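Local coordinates for protein mitochondrial enolase superfamily member 1 (Homo sapiens, PDB 4A35) that catalyses the magnesium-dependent dehydration of L-fuconate to 2-keto-3-deoxy-L-fuconate, a step in the breakdown of the sugar L-fucose, at residues Leu96-Gly100 with Gln101-Ile105; Arg234-Ile237 with Ile238-Ile242; Ala261-Trp264 with Met265-Leu268; Cys386-Asp390 with His391-His395; Asp431-Val434 with Trp435-Leu439. All blocks are in the same frame, centred on the assembly; numbering follows the deposited sequence.

Contact 1 (Leu96-Gly100 with Gln101-Ile105)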
loop_
_atom_site.group_PDB
_atom_site.type_symbol
_atom_site.label_atom_id
_atom_site.label_comp_id
_atom_site.label_asym_id
_atom_site.label_seq_id
_atom_site.Cartn_x
_atom_site.Cartn_y
_atom_site.Cartn_z
ATOM N N LEU A 96 -4.419 10.683 -11.839
ATOM C CA LEU A 96 -3.170 10.348 -11.153
ATOM C C LEU A 96 -3.272 9.043 -10.343
ATOM O O LEU A 96 -2.302 8.274 -10.317
ATOM C CB LEU A 96 -2.727 11.450 -10.189
ATOM C CG LEU A 96 -2.261 12.785 -10.801
ATOM C CD1 LEU A 96 -1.559 13.630 -9.750
ATOM C CD2 LEU A 96 -1.312 12.569 -11.969
ATOM N N THR A 97 -4.399 8.860 -9.609
ATOM C CA THR A 97 -4.546 7.752 -8.632
ATOM C C THR A 97 -5.216 6.484 -9.220
ATOM O O THR A 97 -5.170 5.424 -8.571
ATOM C CB THR A 97 -5.371 8.250 -7.407
ATOM O OG1 THR A 97 -6.649 8.648 -7.889
ATOM C CG2 THR A 97 -4.681 9.347 -6.605
ATOM N N SER A 98 -5.920 6.621 -10.375
ATOM C CA SER A 98 -6.561 5.489 -11.037
ATOM C C SER A 98 -6.116 5.420 -12.499
ATOM O O SER A 98 -6.920 5.112 -13.390
ATOM C CB SER A 98 -8.079 5.554 -10.906
ATOM O OG SER A 98 -8.629 4.260 -11.109
ATOM N N ASP A 99 -4.819 5.677 -12.752
ATOM C CA ASP A 99 -4.247 5.497 -14.108
ATOM C C ASP A 99 -4.429 3.980 -14.454
ATOM O O ASP A 99 -4.089 3.156 -13.624
ATOM C CB ASP A 99 -2.763 5.924 -14.074
ATOM C CG ASP A 99 -2.014 5.685 -15.378
ATOM O OD1 ASP A 99 -1.839 4.518 -15.753
ATOM O OD2 ASP A 99 -1.538 6.664 -15.974
ATOM N N GLY A 100 -5.043 3.636 -15.597
ATOM C CA GLY A 100 -5.369 2.252 -15.958
ATOM C C GLY A 100 -4.226 1.261 -15.840
ATOM O O GLY A 100 -4.471 0.088 -15.568
ATOM N N GLN A 101 -2.956 1.734 -15.966
ATOM C CA GLN A 101 -1.813 0.838 -15.763
ATOM C C GLN A 101 -1.094 1.122 -14.429
ATOM O O GLN A 101 -0.820 0.177 -13.697
ATOM C CB GLN A 101 -0.805 0.935 -16.921
ATOM C CG GLN A 101 -1.409 0.441 -18.243
ATOM C CD GLN A 101 -0.422 0.346 -19.381
ATOM O OE1 GLN A 101 0.748 0.688 -19.271
ATOM N NE2 GLN A 101 -0.865 -0.160 -20.517
ATOM N N LEU A 102 -0.770 2.422 -14.120
ATOM C CA LEU A 102 -0.006 2.738 -12.908
ATOM C C LEU A 102 -0.751 2.375 -11.636
ATOM O O LEU A 102 -0.109 2.098 -10.637
ATOM C CB LEU A 102 0.394 4.237 -12.858
ATOM C CG LEU A 102 1.528 4.652 -13.762
ATOM C CD1 LEU A 102 1.677 6.210 -13.799
ATOM C CD2 LEU A 102 2.859 3.999 -13.339
ATOM N N ARG A 103 -2.088 2.345 -11.650
ATOM C CA ARG A 103 -2.796 2.043 -10.390
ATOM C C ARG A 103 -2.454 0.593 -9.892
ATOM O O ARG A 103 -2.523 0.318 -8.693
ATOM C CB ARG A 103 -4.337 2.207 -10.567
ATOM C CG ARG A 103 -4.976 1.071 -11.400
ATOM C CD ARG A 103 -6.477 1.308 -11.680
ATOM N NE ARG A 103 -7.208 1.732 -10.475
ATOM C CZ ARG A 103 -7.608 0.909 -9.506
ATOM N NH1 ARG A 103 -7.342 -0.398 -9.578
ATOM N NH2 ARG A 103 -8.281 1.379 -8.465
ATOM N N TRP A 104 -2.025 -0.282 -10.798
ATOM C CA TRP A 104 -1.685 -1.663 -10.420
ATOM C C TRP A 104 -0.525 -1.673 -9.412
ATOM O O TRP A 104 -0.458 -2.582 -8.583
ATOM C CB TRP A 104 -1.244 -2.468 -11.663
ATOM C CG TRP A 104 -1.137 -3.957 -11.404
ATOM C CD1 TRP A 104 0.004 -4.663 -11.135
ATOM C CD2 TRP A 104 -2.203 -4.899 -11.403
ATOM N NE1 TRP A 104 -0.300 -5.987 -10.934
ATOM C CE2 TRP A 104 -1.640 -6.172 -11.134
ATOM C CE3 TRP A 104 -3.598 -4.797 -11.609
ATOM C CZ2 TRP A 104 -2.432 -7.316 -10.968
ATOM C CZ3 TRP A 104 -4.375 -5.943 -11.519
ATOM C CH2 TRP A 104 -3.786 -7.196 -11.241
ATOM N N ILE A 105 0.376 -0.674 -9.496
ATOM C CA ILE A 105 1.513 -0.662 -8.579
ATOM C C ILE A 105 1.153 -0.055 -7.184
ATOM O O ILE A 105 2.015 -0.037 -6.298
ATOM C CB ILE A 105 2.792 -0.104 -9.164
ATOM C CG1 ILE A 105 2.681 1.417 -9.411
ATOM C CG2 ILE A 105 3.232 -0.934 -10.440
ATOM C CD1 ILE A 105 4.120 2.080 -9.816
HETATM O O HOH W 1 -7.600 4.201 -7.801
#
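An Asx turn running into a short 3-10 segment, just past helix 89-97 of the N-terminal domain, brings Asp99 against Gln101, Leu102 and Arg103. CG of Asp99 stands opposite its own N (chi1 175°), which turns the carboxylate toward the amides that follow. OD1 accepts two of them: Leu102 N, 2.9 Å from Asp99 OD1, makes a nearly straight bond from above the carboxylate plane (42° out of it), and Gln101 N reaches Asp99 OD1 at 3.0 Å on the anti side. The backbone closes the turn with Arg103 N to Asp99 O at 2.9 Å. Arg103 bends at chi3 and sets NE 3.0 Å from Ser98 OG, a hydroxyl that also pairs with Arg154; a water joins Thr97 O to Arg103 NH2. His76 holds OD2 of Asp99, while Gln101 and Arg103 reach Asp32 and Gln254 of the second subunit. An aspartate suits this place because one carboxylate satisfies two turn amides and a histidine, probably stabilising its negative charge.

Contact 2 (Arg234-Ile237 with Ile238-Ile242)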
loop_
_atom_site.group_PDB
_atom_site.type_symbol
_atom_site.label_atom_id
_atom_site.label_comp_id
_atom_site.label_asym_id
_atom_site.label_seq_id
_atom_site.Cartn_x
_atom_site.Cartn_y
_atom_site.Cartn_z
ATOM N N ARG A 234 12.584 6.321 30.600
ATOM C CA ARG A 234 12.379 7.598 29.930
ATOM C C ARG A 234 11.029 8.259 30.274
ATOM O O ARG A 234 10.974 9.489 30.379
ATOM C CB ARG A 234 12.579 7.476 28.406
ATOM C CG ARG A 234 14.049 7.166 28.010
ATOM C CD ARG A 234 14.222 7.137 26.498
ATOM N NE ARG A 234 13.497 5.982 26.011
ATOM C CZ ARG A 234 12.397 6.036 25.272
ATOM N NH1 ARG A 234 11.957 7.207 24.804
ATOM N NH2 ARG A 234 11.734 4.924 24.977
ATOM N N CYS A 235 9.942 7.467 30.424
ATOM C CA CYS A 235 8.633 8.013 30.786
ATOM C C CYS A 235 8.700 8.568 32.207
ATOM O O CYS A 235 8.163 9.639 32.448
ATOM C CB CYS A 235 7.537 6.958 30.643
ATOM S SG CYS A 235 7.124 6.575 28.931
ATOM N N GLN A 236 9.421 7.887 33.111
ATOM C CA GLN A 236 9.617 8.365 34.502
ATOM C C GLN A 236 10.318 9.743 34.509
ATOM O O GLN A 236 9.837 10.680 35.155
ATOM C CB GLN A 236 10.418 7.364 35.346
ATOM C CG GLN A 236 10.419 7.702 36.855
ATOM C CD GLN A 236 9.029 7.624 37.439
ATOM O OE1 GLN A 236 8.400 6.577 37.446
ATOM N NE2 GLN A 236 8.485 8.739 37.860
ATOM N N ILE A 237 11.391 9.875 33.744
ATOM C CA ILE A 237 12.133 11.143 33.654
ATOM C C ILE A 237 11.217 12.255 33.118
ATOM O O ILE A 237 11.166 13.335 33.710
ATOM C CB ILE A 237 13.432 10.993 32.815
ATOM C CG1 ILE A 237 14.494 10.188 33.606
ATOM C CG2 ILE A 237 13.983 12.368 32.354
ATOM C CD1 ILE A 237 15.520 9.541 32.780
ATOM N N ILE A 238 10.487 11.998 32.018
ATOM C CA ILE A 238 9.658 13.051 31.437
ATOM C C ILE A 238 8.532 13.436 32.411
ATOM O O ILE A 238 8.342 14.618 32.680
ATOM C CB ILE A 238 9.130 12.660 30.036
ATOM C CG1 ILE A 238 10.327 12.470 29.051
ATOM C CG2 ILE A 238 8.149 13.721 29.513
ATOM C CD1 ILE A 238 9.864 11.760 27.675
ATOM N N ARG A 239 7.788 12.446 32.912
ATOM C CA ARG A 239 6.662 12.686 33.813
ATOM C C ARG A 239 7.115 13.436 35.099
ATOM O O ARG A 239 6.393 14.344 35.514
ATOM C CB ARG A 239 5.898 11.363 34.106
ATOM C CG ARG A 239 4.597 11.504 34.903
ATOM C CD ARG A 239 3.679 12.596 34.394
ATOM N NE ARG A 239 2.668 12.093 33.469
ATOM C CZ ARG A 239 1.839 12.874 32.799
ATOM N NH1 ARG A 239 1.941 14.198 32.892
ATOM N NH2 ARG A 239 0.912 12.342 32.008
ATOM N N ASP A 240 8.335 13.168 35.628
ATOM C CA ASP A 240 8.889 13.882 36.784
ATOM C C ASP A 240 9.287 15.328 36.433
ATOM O O ASP A 240 9.216 16.190 37.314
ATOM C CB ASP A 240 10.120 13.156 37.348
ATOM C CG ASP A 240 9.845 11.836 38.065
ATOM O OD1 ASP A 240 8.640 11.551 38.382
ATOM O OD2 ASP A 240 10.809 11.066 38.265
ATOM N N MET A 241 9.768 15.578 35.182
ATOM C CA MET A 241 10.171 16.928 34.733
ATOM C C MET A 241 8.941 17.781 34.461
ATOM O O MET A 241 8.921 18.949 34.833
ATOM C CB MET A 241 11.035 16.906 33.447
ATOM C CG MET A 241 12.460 16.339 33.568
ATOM S SD MET A 241 13.644 17.273 34.554
ATOM C CE MET A 241 13.786 18.790 33.579
ATOM N N ILE A 242 7.936 17.214 33.767
ATOM C CA ILE A 242 6.754 17.959 33.310
ATOM C C ILE A 242 5.608 18.021 34.352
ATOM O O ILE A 242 4.759 18.906 34.248
ATOM C CB ILE A 242 6.246 17.461 31.915
ATOM C CG1 ILE A 242 5.443 16.125 31.993
ATOM C CG2 ILE A 242 7.418 17.386 30.900
ATOM C CD1 ILE A 242 4.675 15.745 30.668
#
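Residues 234-242 form the last turns of helix 228-242, and regular i to i+4 hydrogen bonds tie Arg234 O to Ile238 N (3.0 Å), with the same step repeated from Cys235, Gln236 and Ile237 to Arg239, Asp240 and Met241. One turn apart on the outer side, Gln236 and Asp240 add a side-chain link. Gln236 bends at chi2 (64°), so that its amide turns along the helix toward Asp240, one turn on, and NE2 lies 2.9 Å from Asp240 OD1. The oxygen sits in the amide plane but is approached from above the carboxylate plane; the two planes are 39° apart. A weak second bond runs from Gln236 NE2 to Asp240 OD2 at 3.3 Å. A neutral amide donor beside a carboxylate suits a position near solvent. Ile237 CG2 and Met241 CG meet more loosely at 4.4 Å, branched and flexible apolar chains turned to helix 202-214. In this beta-alpha-beta unit of the barrel, Cys235 and Ile238 pack on strands 219-223 and 247-251, and Ile242 on the first. Arg234 bonds to the carbonyl of Lys223, probably the proton donor/acceptor, and Arg239 to that of Lys246, just before strand 247-251.

Contact 3 (Ala261-Trp264 with Met265-Leu268)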
loop_
_atom_site.group_PDB
_atom_site.type_symbol
_atom_site.label_atom_id
_atom_site.label_comp_id
_atom_site.label_asym_id
_atom_site.label_seq_id
_atom_site.Cartn_x
_atom_site.Cartn_y
_atom_site.Cartn_z
ATOM N N ALA A 261 0.291 -5.324 22.564
ATOM C CA ALA A 261 0.062 -3.875 22.752
ATOM C C ALA A 261 -0.719 -3.621 24.049
ATOM O O ALA A 261 -0.398 -2.706 24.804
ATOM C CB ALA A 261 -0.708 -3.298 21.588
ATOM N N VAL A 262 -1.737 -4.459 24.326
ATOM C CA VAL A 262 -2.528 -4.284 25.539
ATOM C C VAL A 262 -1.680 -4.542 26.764
ATOM O O VAL A 262 -1.742 -3.782 27.731
ATOM C CB VAL A 262 -3.806 -5.177 25.524
ATOM C CG1 VAL A 262 -4.562 -5.111 26.864
ATOM C CG2 VAL A 262 -4.711 -4.771 24.357
ATOM N N GLU A 263 -0.857 -5.592 26.726
ATOM C CA GLU A 263 -0.035 -5.930 27.889
ATOM C C GLU A 263 1.031 -4.840 28.210
ATOM O O GLU A 263 1.208 -4.431 29.372
ATOM C CB GLU A 263 0.637 -7.301 27.651
ATOM C CG GLU A 263 1.548 -7.763 28.792
ATOM C CD GLU A 263 0.952 -7.850 30.189
ATOM O OE1 GLU A 263 -0.289 -7.985 30.316
ATOM O OE2 GLU A 263 1.739 -7.812 31.163
ATOM N N TRP A 264 1.738 -4.415 27.192
ATOM C CA TRP A 264 2.774 -3.388 27.307
ATOM C C TRP A 264 2.171 -2.070 27.848
ATOM O O TRP A 264 2.695 -1.475 28.802
ATOM C CB TRP A 264 3.418 -3.193 25.930
ATOM C CG TRP A 264 4.768 -2.559 25.973
ATOM C CD1 TRP A 264 5.060 -1.271 26.352
ATOM C CD2 TRP A 264 5.958 -3.076 25.365
ATOM N NE1 TRP A 264 6.367 -0.981 26.068
ATOM C CE2 TRP A 264 6.951 -2.072 25.468
ATOM C CE3 TRP A 264 6.306 -4.321 24.798
ATOM C CZ2 TRP A 264 8.258 -2.253 24.983
ATOM C CZ3 TRP A 264 7.622 -4.512 24.363
ATOM C CH2 TRP A 264 8.568 -3.476 24.438
ATOM N N MET A 265 1.009 -1.681 27.309
ATOM C CA MET A 265 0.331 -0.440 27.719
ATOM C C MET A 265 -0.219 -0.524 29.140
ATOM O O MET A 265 -0.281 0.514 29.825
ATOM C CB MET A 265 -0.752 -0.025 26.723
ATOM C CG MET A 265 -0.167 0.554 25.427
ATOM S SD MET A 265 1.052 1.889 25.713
ATOM C CE MET A 265 0.014 3.044 26.721
ATOM N N SER A 266 -0.577 -1.746 29.610
ATOM C CA SER A 266 -1.047 -1.928 30.991
ATOM C C SER A 266 0.080 -1.564 31.974
ATOM O O SER A 266 -0.190 -1.080 33.078
ATOM C CB SER A 266 -1.507 -3.367 31.233
ATOM O OG SER A 266 -0.399 -4.229 31.413
ATOM N N LYS A 267 1.359 -1.767 31.550
ATOM C CA LYS A 267 2.545 -1.484 32.374
ATOM C C LYS A 267 2.953 0.015 32.301
ATOM O O LYS A 267 3.577 0.542 33.242
ATOM C CB LYS A 267 3.698 -2.392 31.938
ATOM C CG LYS A 267 3.434 -3.831 32.386
ATOM C CD LYS A 267 4.272 -4.803 31.630
ATOM C CE LYS A 267 4.198 -6.203 32.180
ATOM N NZ LYS A 267 4.893 -7.167 31.278
ATOM N N LEU A 268 2.643 0.682 31.166
ATOM C CA LEU A 268 2.967 2.125 30.984
ATOM C C LEU A 268 1.805 3.051 31.411
ATOM O O LEU A 268 1.966 4.279 31.427
ATOM C CB LEU A 268 3.341 2.425 29.509
ATOM C CG LEU A 268 4.643 1.800 29.027
ATOM C CD1 LEU A 268 4.892 2.095 27.559
ATOM C CD2 LEU A 268 5.848 2.135 29.980
#
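The indole of Trp264 receives Leu268 at its edge: Leu268 CD1 lies in the ring plane, 3.6 Å from Trp264 CD1 and 3.7 Å from Trp264 NE1. Outside this pair the ring meets Trp256, their planes at about 40°, and its NE1 bonds to Asp231. Trp264 and Leu268 belong to helix 258-268, which links strands 247-251 and 275-277 in a beta-alpha-beta unit of the barrel domain. One turn apart, the two side chains run side by side in the same direction; a flat indole and a branched leucine suit this flank, where Trp264 touches Leu228 and Leu268 touches Met232 of helix 228-242. Met265, flexible enough to bend at chi2 and chi3, turns inward to Met250 and to Leu295 of helix 285-295.

The solvent side carries charge instead. Glu263 bends at chi2 (56°), bringing OE2 within 3.2 Å of Lys267 NZ in a salt bridge, while the extended lysine lays its CE 3.1 Å from the same oxygen. Such an i to i+4 acid-base pair suits an exposed helix face. Near the helix end the bonding becomes bifurcated, for Trp264 O accepts from both Lys267 N and Leu268 N, the latter in the carbonyl plane. In one of its two conformers Ser266 turns its hydroxyl back (chi1 78°) and donates from OG to Glu263 O at 2.6 Å, a bond that the other conformer may not keep.

Contact 4 (Cys386-Asp390 with His391-His395)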
loop_
_atom_site.group_PDB
_atom_site.type_symbol
_atom_site.label_atom_id
_atom_site.label_comp_id
_atom_site.label_asym_id
_atom_site.label_seq_id
_atom_site.Cartn_x
_atom_site.Cartn_y
_atom_site.Cartn_z
ATOM N N CYS A 386 -1.656 19.906 17.141
ATOM C CA CYS A 386 -0.827 19.575 15.991
ATOM C C CYS A 386 0.564 19.174 16.444
ATOM O O CYS A 386 1.167 19.884 17.240
ATOM C CB CYS A 386 -0.757 20.751 15.026
ATOM S SG CYS A 386 -0.027 20.301 13.433
ATOM N N GLU A 387 1.123 18.102 15.885
ATOM C CA GLU A 387 2.484 17.744 16.267
ATOM C C GLU A 387 3.492 18.818 15.796
ATOM O O GLU A 387 3.302 19.445 14.747
ATOM C CB GLU A 387 2.858 16.392 15.667
ATOM C CG GLU A 387 4.248 15.862 16.034
ATOM C CD GLU A 387 4.447 14.397 15.675
ATOM O OE1 GLU A 387 3.837 13.924 14.683
ATOM O OE2 GLU A 387 5.225 13.716 16.395
ATOM N N TYR A 388 4.575 18.976 16.547
ATOM C CA TYR A 388 5.667 19.830 16.119
ATOM C C TYR A 388 7.022 19.140 16.420
ATOM O O TYR A 388 7.197 18.558 17.486
ATOM C CB TYR A 388 5.606 21.229 16.778
ATOM C CG TYR A 388 6.790 22.115 16.416
ATOM C CD1 TYR A 388 6.837 22.789 15.193
ATOM C CD2 TYR A 388 7.920 22.161 17.226
ATOM C CE1 TYR A 388 7.944 23.586 14.848
ATOM C CE2 TYR A 388 9.031 22.927 16.881
ATOM C CZ TYR A 388 9.042 23.628 15.690
ATOM O OH TYR A 388 10.145 24.382 15.382
ATOM N N VAL A 389 7.970 19.227 15.485
ATOM C CA VAL A 389 9.345 18.744 15.698
ATOM C C VAL A 389 10.276 19.883 15.250
ATOM O O VAL A 389 9.968 20.588 14.286
ATOM C CB VAL A 389 9.678 17.363 15.039
ATOM C CG1 VAL A 389 10.955 16.760 15.639
ATOM C CG2 VAL A 389 8.516 16.371 15.217
ATOM N N ASP A 390 11.362 20.096 15.988
ATOM C CA ASP A 390 12.302 21.222 15.770
ATOM C C ASP A 390 13.373 21.029 14.650
ATOM O O ASP A 390 14.310 21.830 14.579
ATOM C CB ASP A 390 13.055 21.550 17.089
ATOM C CG ASP A 390 13.881 20.394 17.680
ATOM O OD1 ASP A 390 13.541 19.210 17.408
ATOM O OD2 ASP A 390 14.820 20.671 18.473
ATOM N N HIS A 391 13.173 20.029 13.781
ATOM C CA HIS A 391 14.070 19.654 12.678
ATOM C C HIS A 391 13.915 20.480 11.364
ATOM O O HIS A 391 12.787 20.615 10.881
ATOM C CB HIS A 391 13.799 18.164 12.303
ATOM C CG HIS A 391 14.535 17.113 13.090
ATOM N ND1 HIS A 391 14.254 16.872 14.438
ATOM C CD2 HIS A 391 15.420 16.183 12.658
ATOM C CE1 HIS A 391 15.008 15.845 14.781
ATOM N NE2 HIS A 391 15.725 15.391 13.738
ATOM N N LEU A 392 15.065 20.943 10.738
ATOM C CA LEU A 392 15.171 21.317 9.315
ATOM C C LEU A 392 14.317 22.443 8.735
ATOM O O LEU A 392 14.290 22.628 7.497
ATOM C CB LEU A 392 14.865 20.026 8.487
ATOM C CG LEU A 392 15.701 18.746 8.844
ATOM C CD1 LEU A 392 15.194 17.502 8.045
ATOM C CD2 LEU A 392 17.220 18.992 8.668
ATOM N N HIS A 393 13.672 23.218 9.575
ATOM C CA HIS A 393 12.882 24.367 9.118
ATOM C C HIS A 393 13.737 25.428 8.398
ATOM O O HIS A 393 13.205 26.107 7.522
ATOM C CB HIS A 393 12.138 25.027 10.292
ATOM C CG HIS A 393 11.289 24.052 11.045
ATOM N ND1 HIS A 393 10.126 23.534 10.497
ATOM C CD2 HIS A 393 11.541 23.420 12.218
ATOM C CE1 HIS A 393 9.674 22.650 11.377
ATOM N NE2 HIS A 393 10.490 22.559 12.438
ATOM N N GLU A 394 15.054 25.518 8.709
ATOM C CA GLU A 394 15.990 26.474 8.084
ATOM C C GLU A 394 16.157 26.198 6.555
ATOM O O GLU A 394 16.662 27.065 5.837
ATOM C CB GLU A 394 17.375 26.466 8.796
ATOM C CG GLU A 394 18.183 25.163 8.716
ATOM C CD GLU A 394 17.834 24.065 9.713
ATOM O OE1 GLU A 394 16.774 24.157 10.368
ATOM O OE2 GLU A 394 18.648 23.127 9.874
ATOM N N HIS A 395 15.693 25.020 6.063
ATOM C CA HIS A 395 15.830 24.680 4.641
ATOM C C HIS A 395 14.594 25.083 3.833
ATOM O O HIS A 395 14.603 24.951 2.607
ATOM C CB HIS A 395 16.140 23.184 4.456
ATOM C CG HIS A 395 17.381 22.746 5.182
ATOM N ND1 HIS A 395 18.615 23.297 4.899
ATOM C CD2 HIS A 395 17.526 21.868 6.201
ATOM C CE1 HIS A 395 19.473 22.722 5.724
ATOM N NE2 HIS A 395 18.883 21.830 6.495
HETATM O O HOH W 2 14.829 24.014 12.298
#
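Tyr388 and His393 lie with their rings almost parallel, planes 8° apart, but slid so far that they barely overlap, the centroids being 5.3 Å from each other. The histidine uses its edge for a hydrogen bond. Its NE2 donates to Val389 O over 2.8 Å, a nearly straight bond that lies both in the imidazole plane and in the carbonyl plane, so it fixes the rotation of the ring. Since ND1 of the same ring bonds to Glu364, a histidine suits this place by spanning two partners. One face of the ring also has His391 O 3.3 Å above its plane, toward the rim. In one of two conformers of His391, its side chain runs beside Val389, with Val389 CG1 3.5 Å from His391 ND1, and its ring meets Tyr35, probably a substrate-binding residue. A water bridges Asp390 O and Glu394 OE1, while the Asp390 carboxylate bonds to Ser194. The chain here leaves strand 386-388, whose Glu387 probably binds substrate and forms a salt bridge with Lys221. That strand runs parallel to strand 188-192, its Cys386 and Tyr388 pack on helix 362-377, and the 3-10 segment 393-395 leads on toward strand 401-402.

Contact 5 (Asp431-Val434 with Trp435-Leu439). With EDO (1,2-ethanediol), chain H.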
loop_
_atom_site.group_PDB
_atom_site.type_symbol
_atom_site.label_atom_id
_atom_site.label_comp_id
_atom_site.label_asym_id
_atom_site.label_seq_id
_atom_site.Cartn_x
_atom_site.Cartn_y
_atom_site.Cartn_z
ATOM N N ASP A 431 24.853 13.359 -5.496
ATOM C CA ASP A 431 25.946 14.266 -5.890
ATOM C C ASP A 431 26.047 15.644 -5.192
ATOM O O ASP A 431 26.989 16.379 -5.468
ATOM C CB ASP A 431 25.923 14.425 -7.424
ATOM C CG ASP A 431 26.172 13.103 -8.171
ATOM O OD1 ASP A 431 26.968 12.259 -7.662
ATOM O OD2 ASP A 431 25.515 12.876 -9.212
ATOM N N GLY A 432 25.191 15.939 -4.216
ATOM C CA GLY A 432 25.283 17.183 -3.466
ATOM C C GLY A 432 26.494 17.157 -2.549
ATOM O O GLY A 432 26.969 16.069 -2.194
ATOM N N GLU A 433 26.999 18.332 -2.165
ATOM C CA GLU A 433 28.211 18.490 -1.312
ATOM C C GLU A 433 28.196 17.568 -0.092
ATOM O O GLU A 433 29.194 16.894 0.191
ATOM C CB GLU A 433 28.397 19.965 -0.842
ATOM C CG GLU A 433 29.321 20.121 0.391
ATOM C CD GLU A 433 29.256 21.388 1.242
ATOM O OE1 GLU A 433 29.061 22.479 0.651
ATOM O OE2 GLU A 433 29.497 21.305 2.475
ATOM N N VAL A 434 27.069 17.550 0.645
ATOM C CA VAL A 434 26.981 16.802 1.889
ATOM C C VAL A 434 27.186 15.301 1.629
ATOM O O VAL A 434 27.975 14.668 2.349
ATOM C CB VAL A 434 25.655 17.113 2.640
ATOM C CG1 VAL A 434 25.441 16.180 3.836
ATOM C CG2 VAL A 434 25.618 18.578 3.081
ATOM N N TRP A 435 26.558 14.754 0.558
ATOM C CA TRP A 435 26.661 13.322 0.253
ATOM C C TRP A 435 27.977 12.974 -0.385
ATOM O O TRP A 435 28.421 11.848 -0.199
ATOM C CB TRP A 435 25.450 12.852 -0.568
ATOM C CG TRP A 435 24.223 12.983 0.291
ATOM C CD1 TRP A 435 23.296 13.992 0.258
ATOM C CD2 TRP A 435 23.950 12.225 1.483
ATOM N NE1 TRP A 435 22.433 13.878 1.330
ATOM C CE2 TRP A 435 22.812 12.801 2.096
ATOM C CE3 TRP A 435 24.541 11.083 2.076
ATOM C CZ2 TRP A 435 22.267 12.294 3.281
ATOM C CZ3 TRP A 435 24.040 10.626 3.286
ATOM C CH2 TRP A 435 22.864 11.177 3.828
ATOM N N LYS A 436 28.667 13.936 -1.040
ATOM C CA LYS A 436 30.003 13.656 -1.579
ATOM C C LYS A 436 31.011 13.587 -0.392
ATOM O O LYS A 436 32.018 12.893 -0.482
ATOM C CB LYS A 436 30.428 14.730 -2.614
ATOM C CG LYS A 436 29.757 14.567 -3.972
ATOM C CD LYS A 436 30.141 15.700 -4.916
ATOM C CE LYS A 436 29.941 15.328 -6.372
ATOM N NZ LYS A 436 29.980 16.524 -7.256
ATOM N N LYS A 437 30.693 14.258 0.736
ATOM C CA LYS A 437 31.575 14.241 1.912
ATOM C C LYS A 437 31.280 12.983 2.745
ATOM O O LYS A 437 32.186 12.411 3.340
ATOM C CB LYS A 437 31.363 15.519 2.766
ATOM C CG LYS A 437 32.050 16.760 2.160
ATOM C CD LYS A 437 31.701 18.059 2.918
ATOM C CE LYS A 437 32.548 19.203 2.424
ATOM N NZ LYS A 437 32.255 20.469 3.209
ATOM N N LEU A 438 29.991 12.600 2.842
ATOM C CA LEU A 438 29.604 11.452 3.648
ATOM C C LEU A 438 29.848 10.118 2.937
ATOM O O LEU A 438 30.006 9.091 3.610
ATOM C CB LEU A 438 28.125 11.552 4.047
ATOM C CG LEU A 438 27.806 12.708 5.043
ATOM C CD1 LEU A 438 26.302 12.768 5.347
ATOM C CD2 LEU A 438 28.546 12.534 6.364
ATOM N N LEU A 439 29.728 10.110 1.606
ATOM C CA LEU A 439 29.883 8.904 0.791
ATOM C C LEU A 439 30.815 9.245 -0.373
ATOM O O LEU A 439 30.345 9.385 -1.505
ATOM C CB LEU A 439 28.500 8.360 0.307
ATOM C CG LEU A 439 27.630 7.691 1.369
ATOM C CD1 LEU A 439 26.153 7.524 0.881
ATOM C CD2 LEU A 439 28.225 6.358 1.836
HETATM C C1 EDO H . 33.991 23.516 2.353
HETATM O O1 EDO H . 32.690 22.954 2.221
HETATM C C2 EDO H . 34.762 23.043 1.063
HETATM O O2 EDO H . 34.779 21.627 0.959
#
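Lys437 reaches back along its helix to Glu433, and its chain can be followed atom by atom. CB lies 3.5 Å from Val434 O, and CG passes equally near Glu433 O. CD and CE, extended, pass across the glutamate chain at a slant, with Lys437 CE 3.9 Å from Glu433 CG. At the tip, NZ forms a salt bridge with Glu433 OE2 at 3.0 Å, coming from well above the carboxylate plane (57° out of it), and also donates to O1 of a 1,2-ethanediol, 2.7 Å from Lys437 NZ and probably left from crystallisation. A long, flexible amine suits this exposed flank, since it can span one helical turn.

The pair decorates the short C-terminal helix 433-438, with Gly432 at its N-cap: Gly432 O takes Lys436 N at 3.0 Å. Lys436 lays its aliphatic part against Asp431 O. On the apolar flank Val434 and Leu438 point the same way, CG1 of Val434 3.8 Å from CD1 of Leu438, and that same leucine methyl sits over the rim of one Trp435 face. Trp435, broad and apolar yet carrying one N-H, suits the inner side, where it packs on Pro18, meets Tyr429 edge-to-face and gives its NE1 hydrogen to Arg16 O.

In the fold
Contacts 2 and 3 are neighbours on the barrel, their centres 18 Å apart and nearest atoms about 5 Å apart, on successive helices flanking strand 247-251, which carries the magnesium ligand Asp251. Side chains of both come to about 13 Å from a bound magnesium ion. Contact 4 approaches the metal more closely, Val389 lying about 9 Å from one, and contains Glu387 of the probable substrate site. Tyr35 relates contact 4 to contact 5: His391 is about 4 Å and Trp435 about 9 Å from it, between side chains. Contact 1, in the N-terminal domain, lies 48 Å from contact 2 between centres, away from the catalytic and substrate-binding residues of its own chain, and faces the second subunit.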